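Local coordinates for FAD-binding PCMH-type domain-containing protein (Gibberella zeae, PDB 6YJO) that probably oxidises oligosaccharides, working as an FAD-dependent oxidoreductase whose flavin is held covalently at two points, at residues A[242-247]-A[271-276]; A[248-253]-A[306-311]; A[263-268]-A[301-306]. One frame throughout, in Å; residues are numbered along the deposited sequence.

How the interactions relate
From the N terminus, strand 242-248 runs through the turn at 248-253 into helix 252-268, then strand 273-280; hairpin partner 283-290 follows, and helix 294-308 leads to short strand 314-315. This is a ferredoxin-like beta-alpha-beta-beta-alpha-beta unit, strand order 4-1-3-2. Interaction 1 closes the first beta-alpha-beta, joining 242-247 to 271-276 across the intervening strand. Interaction 2 closes the longest loop, bringing 306-311 back to 248-253, and interaction 3, between the two helices, falls wholly within that span. Interaction 1 crosses both along the chain. In space, Phe265 and Leu304 of interaction 3 rest on Leu273 and Met275, while Ile246 touches Ala310 and Gln311.

Interaction 1 of 3, residues A[242-247]-A[271-276]; sequences TPFSIE and KELNMQ
Phe244 reaches Leu273 and Met275 across a split beta-alpha-beta, in which strands 242-248 and 273-280 run the same way with the antiparallel strand 283-290 between them. The axes of the two short strand segments pass 9.1 Å apart at an angle of 35°, and no hydrogen bond links them directly. Backbone pairing goes through the middle strand instead: Phe244 bonds to Gly288 and Ile246 to Ile286.

The direct contact is therefore apolar and rests on the far end of one ring. Phe244 has CG set between its backbone N and carbonyl carbon (chi1 63°), and the ring extends from there toward strand 273-280. Its CZ and CE1 each lie 3.8 Å from CD1 of Leu273, the two side chains crossing at about a right angle. Met275 comes in at the ring edge, near its plane, with CG 4.0 Å from Phe244 CZ. Leu297 of helix 294-308 packs on both Phe244 and Leu273, and Phe265 of helix 252-268 packs on Leu273 and Met275, so this cluster belongs to the layer between sheet and helices.

Polar atoms play a smaller part. The backbone O of Asn274 sits 3.9 Å from Phe244 CZ. The Asn274 side chain is occupied elsewhere: ND2 bonds to Thr182 OG1, and the side chain stands about 6 Å from that of Tyr176, an FAD-binding residue, so this strand lies between the helix-covered core and the surroundings of the flavin. At the CD1 side of the Phe244 ring, the carbonyl O of Thr242 lies in the ring plane at the edge, 3.8 Å from Phe244 CD1.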
ATOM      1  N   THR A 242     -15.448 -14.937   8.611  1.00 57.30           N
ATOM      2  CA  THR A 242     -14.734 -15.781   9.570  1.00 56.95           C
ATOM      3  C   THR A 242     -13.233 -15.532   9.515  1.00 53.58           C
ATOM      4  O   THR A 242     -12.542 -16.078   8.635  1.00 50.97           O
ATOM      5  CB  THR A 242     -15.026 -17.258   9.299  1.00 60.77           C
ATOM      6  OG1 THR A 242     -16.444 -17.464   9.235  1.00 65.97           O
ATOM      7  CG2 THR A 242     -14.435 -18.139  10.400  1.00 60.48           C
ATOM      8  N   PRO A 243     -12.676 -14.728  10.418  1.00 53.49           N
ATOM      9  CA  PRO A 243     -11.220 -14.724  10.592  1.00 50.86           C
ATOM     10  C   PRO A 243     -10.737 -16.059  11.138  1.00 50.54           C
ATOM     11  O   PRO A 243     -11.485 -16.809  11.767  1.00 51.63           O
ATOM     12  CB  PRO A 243     -10.975 -13.594  11.600  1.00 51.04           C
ATOM     13  CG  PRO A 243     -12.207 -12.748  11.564  1.00 53.20           C
ATOM     14  CD  PRO A 243     -13.336 -13.661  11.192  1.00 55.50           C
ATOM     15  N   PHE A 244      -9.466 -16.360  10.877  1.00 50.21           N
ATOM     16  CA  PHE A 244      -8.857 -17.574  11.405  1.00 51.28           C
ATOM     17  C   PHE A 244      -7.354 -17.389  11.559  1.00 49.73           C
ATOM     18  O   PHE A 244      -6.736 -16.566  10.883  1.00 44.34           O
ATOM     19  CB  PHE A 244      -9.148 -18.786  10.509  1.00 52.16           C
ATOM     20  CG  PHE A 244      -8.583 -18.677   9.110  1.00 54.08           C
ATOM     21  CD1 PHE A 244      -9.279 -18.014   8.113  1.00 54.72           C
ATOM     22  CD2 PHE A 244      -7.368 -19.262   8.790  1.00 55.35           C
ATOM     23  CE1 PHE A 244      -8.769 -17.925   6.828  1.00 56.24           C
ATOM     24  CE2 PHE A 244      -6.852 -19.173   7.508  1.00 57.11           C
ATOM     25  CZ  PHE A 244      -7.553 -18.505   6.528  1.00 57.48           C
ATOM     26  N   SER A 245      -6.780 -18.177  12.473  1.00 53.94           N
ATOM     27  CA  SER A 245      -5.340 -18.327  12.619  1.00 53.25           C
ATOM     28  C   SER A 245      -4.999 -19.805  12.730  1.00 56.86           C
ATOM     29  O   SER A 245      -5.800 -20.605  13.219  1.00 58.09           O
ATOM     30  CB  SER A 245      -4.806 -17.582  13.856  1.00 52.87           C
ATOM     31  OG  SER A 245      -5.094 -18.295  15.046  1.00 56.86           O
ATOM     32  N   ILE A 246      -3.813 -20.162  12.242  1.00 55.78           N
ATOM     33  CA  ILE A 246      -3.210 -21.476  12.445  1.00 58.05           C
ATOM     34  C   ILE A 246      -1.795 -21.230  12.946  1.00 56.80           C
ATOM     35  O   ILE A 246      -0.958 -20.696  12.207  1.00 54.88           O
ATOM     36  CB  ILE A 246      -3.185 -22.325  11.164  1.00 59.23           C
ATOM     37  CG1 ILE A 246      -4.596 -22.564  10.617  1.00 62.30           C
ATOM     38  CG2 ILE A 246      -2.478 -23.643  11.440  1.00 59.43           C
ATOM     39  CD1 ILE A 246      -4.875 -21.821   9.322  1.00 61.67           C
ATOM     40  N   GLU A 247      -1.523 -21.612  14.190  1.00 58.76           N
ATOM     41  CA  GLU A 247      -0.202 -21.446  14.775  1.00 60.03           C
ATOM     42  C   GLU A 247       0.674 -22.647  14.445  1.00 63.32           C
ATOM     43  O   GLU A 247       0.220 -23.795  14.482  1.00 66.84           O
ATOM     44  CB  GLU A 247      -0.307 -21.275  16.290  1.00 60.94           C
ATOM     45  CG  GLU A 247      -1.246 -20.161  16.723  1.00 60.60           C
ATOM     46  CD  GLU A 247      -1.279 -19.989  18.229  1.00 60.60           C
ATOM     47  OE1 GLU A 247      -0.545 -20.719  18.927  1.00 61.05           O
ATOM     48  OE2 GLU A 247      -2.035 -19.121  18.714  1.00 60.51           O
ATOM     49  N   LYS A 271     -12.186 -18.432  -4.062  1.00 64.19           N
ATOM     50  CA  LYS A 271     -11.966 -16.992  -4.003  1.00 61.49           C
ATOM     51  C   LYS A 271     -12.509 -16.381  -2.717  1.00 59.09           C
ATOM     52  O   LYS A 271     -12.091 -15.280  -2.348  1.00 57.22           O
ATOM     53  CB  LYS A 271     -12.594 -16.308  -5.220  1.00 63.00           C
ATOM     54  CG  LYS A 271     -14.099 -16.134  -5.148  1.00 65.83           C
ATOM     55  CD  LYS A 271     -14.647 -15.615  -6.467  1.00 67.26           C
ATOM     56  CE  LYS A 271     -16.164 -15.607  -6.473  1.00 69.11           C
ATOM     57  NZ  LYS A 271     -16.717 -16.984  -6.322  1.00 72.21           N
ATOM     58  N   GLU A 272     -13.423 -17.068  -2.027  1.00 59.22           N
ATOM     59  CA  GLU A 272     -13.897 -16.604  -0.726  1.00 57.00           C
ATOM     60  C   GLU A 272     -12.808 -16.619   0.338  1.00 52.05           C
ATOM     61  O   GLU A 272     -13.023 -16.072   1.425  1.00 49.23           O
ATOM     62  CB  GLU A 272     -15.073 -17.464  -0.246  1.00 61.14           C
ATOM     63  CG  GLU A 272     -16.425 -17.097  -0.854  1.00 64.02           C
ATOM     64  CD  GLU A 272     -16.640 -17.697  -2.230  1.00 67.67           C
ATOM     65  OE1 GLU A 272     -15.808 -18.527  -2.653  1.00 68.24           O
ATOM     66  OE2 GLU A 272     -17.643 -17.342  -2.889  1.00 69.18           O
ATOM     67  N   LEU A 273     -11.653 -17.212   0.052  1.00 51.62           N
ATOM     68  CA  LEU A 273     -10.604 -17.430   1.039  1.00 51.57           C
ATOM     69  C   LEU A 273      -9.469 -16.431   0.831  1.00 49.58           C
ATOM     70  O   LEU A 273      -8.986 -16.260  -0.293  1.00 49.26           O
ATOM     71  CB  LEU A 273     -10.080 -18.862   0.937  1.00 55.75           C
ATOM     72  CG  LEU A 273      -8.949 -19.277   1.876  1.00 59.21           C
ATOM     73  CD1 LEU A 273      -9.408 -19.311   3.324  1.00 60.68           C
ATOM     74  CD2 LEU A 273      -8.414 -20.632   1.447  1.00 62.16           C
ATOM     75  N   ASN A 274      -9.052 -15.780   1.915  1.00 48.93           N
ATOM     76  CA  ASN A 274      -7.955 -14.817   1.907  1.00 49.82           C
ATOM     77  C   ASN A 274      -6.949 -15.225   2.973  1.00 49.87           C
ATOM     78  O   ASN A 274      -7.331 -15.484   4.117  1.00 51.18           O
ATOM     79  CB  ASN A 274      -8.471 -13.399   2.169  1.00 50.14           C
ATOM     80  CG  ASN A 274      -9.462 -12.937   1.115  1.00 52.06           C
ATOM     81  OD1 ASN A 274      -9.095 -12.243   0.169  1.00 50.86           O
ATOM     82  ND2 ASN A 274     -10.728 -13.320   1.277  1.00 53.81           N
ATOM     83  N   MET A 275      -5.667 -15.277   2.609  1.00 48.98           N
ATOM     84  CA  MET A 275      -4.670 -15.875   3.487  1.00 50.20           C
ATOM     85  C   MET A 275      -3.339 -15.148   3.378  1.00 46.28           C
ATOM     86  O   MET A 275      -2.996 -14.604   2.327  1.00 46.73           O
ATOM     87  CB  MET A 275      -4.463 -17.355   3.146  1.00 55.02           C
ATOM     88  CG  MET A 275      -4.224 -18.234   4.354  1.00 59.40           C
ATOM     89  SD  MET A 275      -4.331 -19.986   3.954  1.00 65.58           S
ATOM     90  CE  MET A 275      -2.707 -20.263   3.259  1.00 63.92           C
ATOM     91  N   GLN A 276      -2.600 -15.152   4.490  1.00 45.53           N
ATOM     92  CA  GLN A 276      -1.185 -14.804   4.532  1.00 45.42           C
ATOM     93  C   GLN A 276      -0.531 -15.684   5.592  1.00 47.48           C
ATOM     94  O   GLN A 276      -1.215 -16.347   6.378  1.00 48.23           O
ATOM     95  CB  GLN A 276      -0.981 -13.312   4.826  1.00 45.36           C
ATOM     96  CG  GLN A 276      -0.978 -12.940   6.306  1.00 46.54           C
ATOM     97  CD  GLN A 276      -0.859 -11.444   6.561  1.00 46.00           C
ATOM     98  OE1 GLN A 276      -0.967 -10.994   7.702  1.00 46.51           O
ATOM     99  NE2 GLN A 276      -0.627 -10.668   5.508  1.00 46.25           N
TER

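Interaction 2 of 3, residues A[248-253]-A[306-311]; sequences LDWNEN and GDLGAQ
The turn from strand 242-248 into helix 252-268 meets the C-terminal end of helix 294-308 here, with Leu248 and Trp250 facing Leu308 and Ala310. The latter helix ends at Gly309, whose positive phi, with a weak 3.4 Å bond from Gly309 N to Gly306 O and a probable one from Ala310 N to Leu305 O, is consistent with a Schellman motif. Leu308 on the last helical turn and Ala310 just past the glycine both point toward 248-253.

Leu248 CD2 lies 4.1 Å from Ala310 CB and 4.4 Å from Leu308 CD1. Leu308 has CG anti to its carbonyl carbon (chi1 -71°), from where its two methyls divide between Leu248 and the indole: CD2 approaches the ring edge, near its plane, 3.8 Å from Trp250 CZ2. Beyond the turn, Asn251 is the N-cap of helix 252-268, its OD1 accepting a bond from Glu254 N.

A single water joins the two segments. Trp250 NE1 donates to it over 3.0 Å, and the water donates to Leu308 O at 2.8 Å. The indole N-H and a carbonyl at the helix end thus satisfy each other through solvent, while the apolar atoms beside them make the direct contact.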
ATOM      1  N   LEU A 248       1.935 -22.372  14.118  1.00 62.59           N
ATOM      2  CA  LEU A 248       2.884 -23.407  13.736  1.00 63.93           C
ATOM      3  C   LEU A 248       4.236 -23.123  14.372  1.00 60.64           C
ATOM      4  O   LEU A 248       4.498 -22.026  14.872  1.00 57.13           O
ATOM      5  CB  LEU A 248       3.046 -23.491  12.214  1.00 66.25           C
ATOM      6  CG  LEU A 248       1.798 -23.854  11.411  1.00 70.10           C
ATOM      7  CD1 LEU A 248       1.277 -22.630  10.669  1.00 69.46           C
ATOM      8  CD2 LEU A 248       2.113 -24.986  10.448  1.00 72.65           C
ATOM      9  N   ASP A 249       5.094 -24.153  14.362  1.00 63.07           N
ATOM     10  CA  ASP A 249       6.499 -24.027  14.762  1.00 64.41           C
ATOM     11  C   ASP A 249       7.328 -24.935  13.839  1.00 66.30           C
ATOM     12  O   ASP A 249       7.750 -26.036  14.206  1.00 68.23           O
ATOM     13  CB  ASP A 249       6.701 -24.377  16.232  1.00 66.17           C
ATOM     14  CG  ASP A 249       8.119 -24.129  16.690  1.00 67.83           C
ATOM     15  OD1 ASP A 249       8.822 -23.323  16.043  1.00 67.57           O
ATOM     16  OD2 ASP A 249       8.536 -24.751  17.685  1.00 70.17           O
ATOM     17  N   TRP A 250       7.563 -24.450  12.623  1.00 65.82           N
ATOM     18  CA  TRP A 250       8.338 -25.185  11.635  1.00 65.81           C
ATOM     19  C   TRP A 250       9.814 -25.250  12.008  1.00 66.46           C
ATOM     20  O   TRP A 250      10.353 -24.364  12.676  1.00 64.33           O
ATOM     21  CB  TRP A 250       8.226 -24.512  10.268  1.00 63.54           C
ATOM     22  CG  TRP A 250       6.934 -24.705   9.552  1.00 62.94           C
ATOM     23  CD1 TRP A 250       6.015 -25.694   9.751  1.00 63.52           C
ATOM     24  CD2 TRP A 250       6.419 -23.878   8.507  1.00 62.71           C
ATOM     25  NE1 TRP A 250       4.958 -25.528   8.887  1.00 64.08           N
ATOM     26  CE2 TRP A 250       5.182 -24.420   8.114  1.00 63.58           C
ATOM     27  CE3 TRP A 250       6.888 -22.728   7.865  1.00 62.30           C
ATOM     28  CZ2 TRP A 250       4.405 -23.851   7.107  1.00 64.31           C
ATOM     29  CZ3 TRP A 250       6.119 -22.165   6.867  1.00 63.11           C
ATOM     30  CH2 TRP A 250       4.890 -22.727   6.496  1.00 64.18           C
ATOM     31  N   ASN A 251      10.463 -26.321  11.562  1.00 68.04           N
ATOM     32  CA  ASN A 251      11.904 -26.366  11.383  1.00 67.90           C
ATOM     33  C   ASN A 251      12.219 -26.137   9.907  1.00 65.45           C
ATOM     34  O   ASN A 251      11.326 -26.128   9.060  1.00 64.48           O
ATOM     35  CB  ASN A 251      12.466 -27.704  11.880  1.00 69.73           C
ATOM     36  CG  ASN A 251      11.850 -28.902  11.172  1.00 71.38           C
ATOM     37  OD1 ASN A 251      11.782 -28.950   9.948  1.00 70.64           O
ATOM     38  ND2 ASN A 251      11.390 -29.872  11.948  1.00 73.62           N
ATOM     39  N   GLU A 252      13.506 -25.936   9.606  1.00 66.14           N
ATOM     40  CA  GLU A 252      13.913 -25.598   8.244  1.00 68.04           C
ATOM     41  C   GLU A 252      13.221 -26.471   7.206  1.00 71.14           C
ATOM     42  O   GLU A 252      12.651 -25.964   6.235  1.00 72.52           O
ATOM     43  CB  GLU A 252      15.431 -25.725   8.098  1.00 70.37           C
ATOM     44  CG  GLU A 252      15.907 -25.475   6.675  1.00 71.30           C
ATOM     45  CD  GLU A 252      17.408 -25.276   6.572  1.00 70.85           C
ATOM     46  OE1 GLU A 252      18.044 -24.993   7.606  1.00 70.34           O
ATOM     47  OE2 GLU A 252      17.947 -25.404   5.453  1.00 71.66           O
ATOM     48  N   ASN A 253      13.257 -27.791   7.396  1.00 72.34           N
ATOM     49  CA  ASN A 253      12.734 -28.696   6.381  1.00 74.66           C
ATOM     50  C   ASN A 253      11.215 -28.801   6.411  1.00 73.94           C
ATOM     51  O   ASN A 253      10.615 -29.107   5.376  1.00 76.39           O
ATOM     52  CB  ASN A 253      13.354 -30.086   6.531  1.00 78.44           C
ATOM     53  CG  ASN A 253      12.740 -31.089   5.586  1.00 84.02           C
ATOM     54  OD1 ASN A 253      12.997 -31.065   4.382  1.00 85.08           O
ATOM     55  ND2 ASN A 253      11.916 -31.979   6.125  1.00 86.52           N
ATOM     56  N   GLY A 306      -3.998 -30.709   5.509  1.00 73.46           N
ATOM     57  CA  GLY A 306      -3.493 -32.061   5.333  1.00 75.42           C
ATOM     58  C   GLY A 306      -2.007 -32.085   5.030  1.00 75.45           C
ATOM     59  O   GLY A 306      -1.245 -32.829   5.654  1.00 76.00           O
ATOM     60  N   ASP A 307      -1.576 -31.268   4.064  1.00 74.32           N
ATOM     61  CA  ASP A 307      -0.151 -31.172   3.764  1.00 74.35           C
ATOM     62  C   ASP A 307       0.629 -30.679   4.976  1.00 71.08           C
ATOM     63  O   ASP A 307       1.745 -31.142   5.239  1.00 71.40           O
ATOM     64  CB  ASP A 307       0.075 -30.242   2.572  1.00 75.42           C
ATOM     65  CG  ASP A 307      -0.658 -30.702   1.326  1.00 79.66           C
ATOM     66  OD1 ASP A 307      -0.957 -31.908   1.224  1.00 83.25           O
ATOM     67  OD2 ASP A 307      -0.932 -29.857   0.445  1.00 79.00           O
ATOM     68  N   LEU A 308       0.052 -29.742   5.733  1.00 69.15           N
ATOM     69  CA  LEU A 308       0.759 -29.149   6.861  1.00 68.24           C
ATOM     70  C   LEU A 308       0.772 -30.059   8.081  1.00 73.87           C
ATOM     71  O   LEU A 308       1.734 -30.024   8.858  1.00 74.68           O
ATOM     72  CB  LEU A 308       0.121 -27.811   7.240  1.00 65.23           C
ATOM     73  CG  LEU A 308       0.314 -26.634   6.283  1.00 63.88           C
ATOM     74  CD1 LEU A 308      -0.343 -25.387   6.861  1.00 61.54           C
ATOM     75  CD2 LEU A 308       1.791 -26.394   6.012  1.00 62.29           C
ATOM     76  N   GLY A 309      -0.263 -30.872   8.266  1.00 76.10           N
ATOM     77  CA  GLY A 309      -0.409 -31.606   9.509  1.00 75.49           C
ATOM     78  C   GLY A 309      -0.804 -30.702  10.656  1.00 71.88           C
ATOM     79  O   GLY A 309      -0.370 -30.923  11.792  1.00 71.87           O
ATOM     80  N   ALA A 310      -1.621 -29.687  10.382  1.00 68.88           N
ATOM     81  CA  ALA A 310      -1.947 -28.647  11.343  1.00 67.71           C
ATOM     82  C   ALA A 310      -3.458 -28.477  11.417  1.00 68.73           C
ATOM     83  O   ALA A 310      -4.215 -29.039  10.620  1.00 72.23           O
ATOM     84  CB  ALA A 310      -1.271 -27.317  10.971  1.00 66.55           C
ATOM     85  N   GLN A 311      -3.889 -27.687  12.396  1.00 66.33           N
ATOM     86  CA  GLN A 311      -5.301 -27.472  12.672  1.00 66.14           C
ATOM     87  C   GLN A 311      -5.523 -26.011  13.027  1.00 60.56           C
ATOM     88  O   GLN A 311      -4.609 -25.321  13.485  1.00 56.91           O
ATOM     89  CB  GLN A 311      -5.783 -28.373  13.818  1.00 69.53           C
ATOM     90  CG  GLN A 311      -4.733 -28.588  14.897  1.00 71.34           C
ATOM     91  CD  GLN A 311      -5.338 -28.838  16.262  1.00 75.95           C
ATOM     92  OE1 GLN A 311      -6.138 -28.040  16.752  1.00 77.64           O
ATOM     93  NE2 GLN A 311      -4.957 -29.947  16.888  1.00 77.76           N
TER
HETATM   94  O   HOH W   1       3.846 -28.259   9.088  1.00 42.29           O

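Interaction 3 of 3, residues A[263-268]-A[301-306]; sequences QKFAVT and LRPLLG
Phe265, Leu304 and Leu301 make up most of this interface between helices 252-268 and 294-308, the two helices that pack side by side on one face of the antiparallel sheet in the ferredoxin-like unit. Their short segments run almost antiparallel, at 172°, with axes 9.9 Å apart.

Phe265 buries more surface than any other residue in this contact. CG stands anti to its backbone N (chi1 -171°), which directs the ring across the gap to helix 294-308. Leu304 packs against one face: its CB lies 3.8 Å from the ring centroid and 15° off the ring normal, a CH-pi contact displaced toward the rim. One branch of the same leucine runs on along the ring, with Leu304 CD2 only 3.5 Å from Phe265 CD2.

Leu301, a turn earlier, starts out pointing away from Phe265, but its side chain bends back, bringing Leu301 CD2 within 4.2 Å of Phe265 CE2. The far end of the ring also meets the leucine's backbone, Phe265 CZ being 4.1 Å from Leu301 CA. At the outer margin Pro303 CD lies 4.3 Å from Phe265 CE1. The helix is kinked here: a proline N has no hydrogen to give, and Leu304 N likewise has no bond to the preceding turn.

On the sheet side, Met275 of strand 273-280 also touches Leu304. With no hydrogen bond or charge pairing between the segments, the contact rests on burial of apolar surface and close packing of aliphatic groups round one aromatic ring.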
ATOM      1  N   GLN A 263       1.937 -22.646  -1.835  1.00 63.06           N
ATOM      2  CA  GLN A 263       1.894 -22.239  -3.236  1.00 64.34           C
ATOM      3  C   GLN A 263       0.809 -22.998  -3.983  1.00 66.70           C
ATOM      4  O   GLN A 263       0.005 -22.403  -4.706  1.00 67.14           O
ATOM      5  CB  GLN A 263       3.250 -22.469  -3.904  1.00 63.89           C
ATOM      6  CG  GLN A 263       4.432 -21.837  -3.186  1.00 60.91           C
ATOM      7  CD  GLN A 263       5.629 -21.661  -4.097  1.00 60.36           C
ATOM      8  OE1 GLN A 263       6.068 -20.540  -4.356  1.00 59.97           O
ATOM      9  NE2 GLN A 263       6.176 -22.774  -4.576  1.00 61.97           N
ATOM     10  N   LYS A 264       0.779 -24.324  -3.820  1.00 68.86           N
ATOM     11  CA  LYS A 264      -0.247 -25.133  -4.469  1.00 71.48           C
ATOM     12  C   LYS A 264      -1.637 -24.699  -4.030  1.00 69.90           C
ATOM     13  O   LYS A 264      -2.542 -24.548  -4.857  1.00 70.25           O
ATOM     14  CB  LYS A 264      -0.020 -26.612  -4.146  1.00 75.40           C
ATOM     15  CG  LYS A 264       1.375 -27.125  -4.496  1.00 75.95           C
ATOM     16  CD  LYS A 264       1.694 -28.435  -3.777  1.00 77.54           C
ATOM     17  CE  LYS A 264       0.906 -29.604  -4.346  1.00 79.79           C
ATOM     18  NZ  LYS A 264       1.577 -30.903  -4.073  1.00 81.28           N
ATOM     19  N   PHE A 265      -1.820 -24.480  -2.726  1.00 67.53           N
ATOM     20  CA  PHE A 265      -3.121 -24.073  -2.211  1.00 66.57           C
ATOM     21  C   PHE A 265      -3.512 -22.684  -2.700  1.00 63.97           C
ATOM     22  O   PHE A 265      -4.705 -22.393  -2.848  1.00 63.58           O
ATOM     23  CB  PHE A 265      -3.100 -24.115  -0.683  1.00 65.13           C
ATOM     24  CG  PHE A 265      -4.444 -23.928  -0.055  1.00 64.40           C
ATOM     25  CD1 PHE A 265      -5.426 -24.894  -0.196  1.00 66.10           C
ATOM     26  CD2 PHE A 265      -4.726 -22.792   0.687  1.00 61.90           C
ATOM     27  CE1 PHE A 265      -6.666 -24.730   0.384  1.00 66.58           C
ATOM     28  CE2 PHE A 265      -5.962 -22.624   1.271  1.00 62.49           C
ATOM     29  CZ  PHE A 265      -6.935 -23.595   1.120  1.00 64.94           C
ATOM     30  N   ALA A 266      -2.530 -21.812  -2.948  1.00 62.53           N
ATOM     31  CA  ALA A 266      -2.828 -20.484  -3.469  1.00 62.04           C
ATOM     32  C   ALA A 266      -3.405 -20.539  -4.876  1.00 64.73           C
ATOM     33  O   ALA A 266      -4.064 -19.585  -5.302  1.00 65.01           O
ATOM     34  CB  ALA A 266      -1.567 -19.618  -3.459  1.00 60.41           C
ATOM     35  N   VAL A 267      -3.182 -21.637  -5.598  1.00 66.58           N
ATOM     36  CA  VAL A 267      -3.705 -21.763  -6.952  1.00 66.48           C
ATOM     37  C   VAL A 267      -5.135 -22.285  -6.934  1.00 68.02           C
ATOM     38  O   VAL A 267      -5.958 -21.888  -7.766  1.00 69.17           O
ATOM     39  CB  VAL A 267      -2.785 -22.676  -7.784  1.00 66.94           C
ATOM     40  CG1 VAL A 267      -3.347 -22.874  -9.192  1.00 69.25           C
ATOM     41  CG2 VAL A 267      -1.373 -22.111  -7.830  1.00 63.93           C
ATOM     42  N   THR A 268      -5.457 -23.170  -5.986  1.00 68.31           N
ATOM     43  CA  THR A 268      -6.697 -23.933  -6.039  1.00 69.92           C
ATOM     44  C   THR A 268      -7.774 -23.448  -5.075  1.00 68.79           C
ATOM     45  O   THR A 268      -8.951 -23.747  -5.298  1.00 69.84           O
ATOM     46  CB  THR A 268      -6.414 -25.411  -5.741  1.00 72.82           C
ATOM     47  OG1 THR A 268      -5.766 -25.527  -4.467  1.00 70.89           O
ATOM     48  CG2 THR A 268      -5.524 -26.024  -6.813  1.00 74.50           C
ATOM     49  N   LEU A 301      -9.939 -25.337   3.827  1.00 70.72           N
ATOM     50  CA  LEU A 301      -8.599 -25.507   4.377  1.00 69.24           C
ATOM     51  C   LEU A 301      -8.148 -26.959   4.411  1.00 72.48           C
ATOM     52  O   LEU A 301      -6.947 -27.215   4.545  1.00 72.79           O
ATOM     53  CB  LEU A 301      -8.541 -24.937   5.794  1.00 66.92           C
ATOM     54  CG  LEU A 301      -8.471 -23.416   5.915  1.00 64.78           C
ATOM     55  CD1 LEU A 301      -8.513 -23.003   7.381  1.00 63.85           C
ATOM     56  CD2 LEU A 301      -7.216 -22.884   5.236  1.00 62.60           C
ATOM     57  N   ARG A 302      -9.074 -27.909   4.300  1.00 74.79           N
ATOM     58  CA  ARG A 302      -8.728 -29.323   4.450  1.00 74.56           C
ATOM     59  C   ARG A 302      -7.527 -29.746   3.613  1.00 72.00           C
ATOM     60  O   ARG A 302      -6.650 -30.446   4.146  1.00 70.49           O
ATOM     61  CB  ARG A 302      -9.957 -30.178   4.115  1.00 76.61           C
ATOM     62  CG  ARG A 302      -9.866 -31.602   4.656  1.00 79.14           C
ATOM     63  CD  ARG A 302     -11.144 -32.414   4.420  1.00 81.95           C
ATOM     64  NE  ARG A 302     -12.355 -31.708   4.836  1.00 81.08           N
ATOM     65  CZ  ARG A 302     -12.670 -31.428   6.098  1.00 80.20           C
ATOM     66  NH1 ARG A 302     -11.859 -31.781   7.091  1.00 79.56           N
ATOM     67  NH2 ARG A 302     -13.798 -30.784   6.371  1.00 80.13           N
ATOM     68  N   PRO A 303      -7.408 -29.374   2.334  1.00 71.64           N
ATOM     69  CA  PRO A 303      -6.241 -29.844   1.566  1.00 72.69           C
ATOM     70  C   PRO A 303      -4.928 -29.263   2.061  1.00 70.88           C
ATOM     71  O   PRO A 303      -3.915 -29.974   2.086  1.00 72.19           O
ATOM     72  CB  PRO A 303      -6.559 -29.401   0.128  1.00 71.57           C
ATOM     73  CG  PRO A 303      -8.024 -29.060   0.121  1.00 72.26           C
ATOM     74  CD  PRO A 303      -8.318 -28.568   1.503  1.00 71.37           C
ATOM     75  N   LEU A 304      -4.911 -27.988   2.460  1.00 67.52           N
ATOM     76  CA  LEU A 304      -3.675 -27.390   2.960  1.00 65.84           C
ATOM     77  C   LEU A 304      -3.323 -27.930   4.341  1.00 65.46           C
ATOM     78  O   LEU A 304      -2.170 -28.300   4.597  1.00 64.78           O
ATOM     79  CB  LEU A 304      -3.805 -25.865   2.993  1.00 65.02           C
ATOM     80  CG  LEU A 304      -2.695 -25.091   3.711  1.00 63.28           C
ATOM     81  CD1 LEU A 304      -1.327 -25.408   3.123  1.00 62.79           C
ATOM     82  CD2 LEU A 304      -2.973 -23.599   3.643  1.00 61.14           C
ATOM     83  N   LEU A 305      -4.302 -27.982   5.249  1.00 66.27           N
ATOM     84  CA  LEU A 305      -4.033 -28.512   6.582  1.00 67.10           C
ATOM     85  C   LEU A 305      -3.556 -29.957   6.518  1.00 70.11           C
ATOM     86  O   LEU A 305      -2.790 -30.395   7.384  1.00 68.98           O
ATOM     87  CB  LEU A 305      -5.281 -28.408   7.462  1.00 67.33           C
ATOM     88  CG  LEU A 305      -5.763 -27.008   7.863  1.00 65.50           C
ATOM     89  CD1 LEU A 305      -6.878 -27.132   8.896  1.00 65.62           C
ATOM     90  CD2 LEU A 305      -4.633 -26.132   8.400  1.00 63.01           C
ATOM     91  N   GLY A 306      -3.998 -30.709   5.509  1.00 73.46           N
ATOM     92  CA  GLY A 306      -3.493 -32.061   5.333  1.00 75.42           C
ATOM     93  C   GLY A 306      -2.007 -32.085   5.030  1.00 75.45           C
ATOM     94  O   GLY A 306      -1.245 -32.829   5.654  1.00 76.00           O
TER